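PDB 6ULO: DUF7790 domain-containing protein from Leptospira interrogans serogroup Icterohaemorrhagiae serovar copenhageni, which is of unknown function but belongs to a family related to NADP-binding Rossmann-fold proteins and is probably membrane-anchored in its full-length form. Local coordinates for residues H98-I102 and V141-Y146. Numbering follows the deposited sequence.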
loop_
_atom_site.group_PDB
_atom_site.type_symbol
_atom_site.label_atom_id
_atom_site.label_comp_id
_atom_site.label_asym_id
_atom_site.label_seq_id
_atom_site.Cartn_x
_atom_site.Cartn_y
_atom_site.Cartn_z
ATOM N N HIS A 98 6.996 2.939 -10.795
ATOM C CA HIS A 98 6.600 3.676 -11.991
ATOM C C HIS A 98 5.128 3.496 -12.317
ATOM O O HIS A 98 4.477 4.454 -12.731
ATOM C CB HIS A 98 7.470 3.233 -13.153
ATOM C CG HIS A 98 8.823 3.852 -13.108
ATOM N ND1 HIS A 98 9.890 3.376 -13.833
ATOM C CD2 HIS A 98 9.262 4.957 -12.459
ATOM C CE1 HIS A 98 10.936 4.160 -13.627
ATOM N NE2 HIS A 98 10.580 5.129 -12.800
ATOM N N ALA A 99 4.573 2.280 -12.141
ATOM C CA ALA A 99 3.149 2.101 -12.398
ATOM C C ALA A 99 2.335 2.935 -11.420
ATOM O O ALA A 99 1.309 3.507 -11.793
ATOM C CB ALA A 99 2.766 0.616 -12.354
ATOM N N ASN A 100 2.775 3.034 -10.165
ATOM C CA ASN A 100 2.064 3.898 -9.238
ATOM C C ASN A 100 2.128 5.360 -9.682
ATOM O O ASN A 100 1.174 6.119 -9.481
ATOM C CB ASN A 100 2.636 3.735 -7.831
ATOM C CG ASN A 100 2.185 2.455 -7.155
ATOM O OD1 ASN A 100 1.081 1.940 -7.437
ATOM N ND2 ASN A 100 2.995 1.947 -6.239
ATOM N N THR A 101 3.285 5.789 -10.223
ATOM C CA THR A 101 3.425 7.150 -10.737
ATOM C C THR A 101 2.423 7.405 -11.855
ATOM O O THR A 101 1.797 8.469 -11.909
ATOM C CB THR A 101 4.860 7.356 -11.224
ATOM O OG1 THR A 101 5.767 7.196 -10.129
ATOM C CG2 THR A 101 5.055 8.758 -11.864
ATOM N N ILE A 102 2.243 6.427 -12.740
ATOM C CA ILE A 102 1.227 6.537 -13.784
ATOM C C ILE A 102 -0.165 6.630 -13.178
ATOM O O ILE A 102 -0.967 7.476 -13.573
ATOM C CB ILE A 102 1.341 5.359 -14.769
ATOM C CG1 ILE A 102 2.694 5.399 -15.481
ATOM C CG2 ILE A 102 0.166 5.386 -15.754
ATOM C CD1 ILE A 102 3.011 4.111 -16.237
ATOM N N VAL A 141 9.847 5.543 -20.785
ATOM C CA VAL A 141 9.996 4.738 -19.575
ATOM C C VAL A 141 8.619 4.336 -19.081
ATOM O O VAL A 141 8.366 3.169 -18.715
ATOM C CB VAL A 141 10.768 5.542 -18.510
ATOM C CG1 VAL A 141 10.721 4.862 -17.160
ATOM C CG2 VAL A 141 12.240 5.746 -18.947
ATOM N N TYR A 142 7.698 5.306 -19.066
ATOM C CA TYR A 142 6.359 5.107 -18.525
ATOM C C TYR A 142 5.433 4.450 -19.530
ATOM O O TYR A 142 4.570 3.664 -19.127
ATOM C CB TYR A 142 5.814 6.446 -17.997
ATOM C CG TYR A 142 6.761 6.999 -16.952
ATOM C CD1 TYR A 142 6.648 6.649 -15.614
ATOM C CD2 TYR A 142 7.839 7.838 -17.335
ATOM C CE1 TYR A 142 7.579 7.117 -14.677
ATOM C CE2 TYR A 142 8.750 8.286 -16.427
ATOM C CZ TYR A 142 8.618 7.951 -15.110
ATOM O OH TYR A 142 9.572 8.440 -14.242
ATOM N N LYS A 143 5.602 4.717 -20.834
ATOM C CA LYS A 143 4.783 4.025 -21.824
ATOM C C LYS A 143 5.065 2.531 -21.809
ATOM O O LYS A 143 4.145 1.714 -21.937
ATOM C CB LYS A 143 5.014 4.599 -23.227
ATOM C CG LYS A 143 4.536 6.011 -23.381
ATOM C CD LYS A 143 4.839 6.536 -24.792
ATOM C CE LYS A 143 3.635 7.087 -25.464
ATOM N NZ LYS A 143 3.949 7.603 -26.824
ATOM N N LYS A 144 6.337 2.148 -21.644
ATOM C CA LYS A 144 6.671 0.734 -21.543
ATOM C C LYS A 144 6.007 0.114 -20.322
ATOM O O LYS A 144 5.439 -0.975 -20.401
ATOM C CB LYS A 144 8.187 0.564 -21.450
ATOM C CG LYS A 144 8.965 0.817 -22.741
ATOM C CD LYS A 144 10.454 0.585 -22.469
ATOM C CE LYS A 144 11.289 0.799 -23.688
ATOM N NZ LYS A 144 10.702 0.040 -24.800
ATOM N N VAL A 145 6.082 0.794 -19.175
ATOM C CA VAL A 145 5.418 0.299 -17.965
ATOM C C VAL A 145 3.917 0.169 -18.193
ATOM O O VAL A 145 3.308 -0.845 -17.817
ATOM C CB VAL A 145 5.753 1.178 -16.738
ATOM C CG1 VAL A 145 4.870 0.774 -15.546
ATOM C CG2 VAL A 145 7.211 1.043 -16.383
ATOM N N TYR A 146 3.297 1.163 -18.834
ATOM C CA TYR A 146 1.862 1.079 -19.114
ATOM C C TYR A 146 1.547 -0.178 -19.903
ATOM O O TYR A 146 0.621 -0.923 -19.567
ATOM C CB TYR A 146 1.392 2.318 -19.901
ATOM C CG TYR A 146 -0.092 2.259 -20.217
ATOM C CD1 TYR A 146 -1.015 2.968 -19.442
ATOM C CD2 TYR A 146 -0.571 1.533 -21.304
ATOM C CE1 TYR A 146 -2.394 2.896 -19.710
ATOM C CE2 TYR A 146 -1.939 1.457 -21.589
ATOM C CZ TYR A 146 -2.837 2.153 -20.793
ATOM O OH TYR A 146 -4.181 2.082 -21.091
#
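Y142 turns the edge of its phenol ring onto a face of the H98 imidazole, an edge-to-face pair with centroids 4.8 Å apart and planes at 61°. CE1 of Y142 leads, reaching CD2 of H98 at 3.5 Å. CG1 of V141 comes obliquely to the ND1-CE1 side of the imidazole, 3.6 Å from CE1 of H98, while CG2 of V145 lies near the plane of that ring, at its edge. The tyrosine ring is itself hemmed in: CG1 of I102 sits at its edge, CG2 of T101 nears CE1 of Y142, and F136 stacks with it from outside the two segments. With CG1 beside its own backbone N (chi1 -63°) and the chain extended beyond it, I102 carries CD1 to the backbone of the partner helix, 3.3 Å from O of Y142, a carbonyl already hydrogen-bonded to N of Y146. CD1 of I102 also packs 3.9 Å from CG1 of V145, which touches CB of A99. The axes of segments 98-102 and 141-146 come within 9.5 Å and cross at 94°; the contact thus joins helix 94-109, which follows strand 86-91 of the central sheet, to the long helix 139-166 as a nearly perpendicular helix-helix packing in an α/β domain.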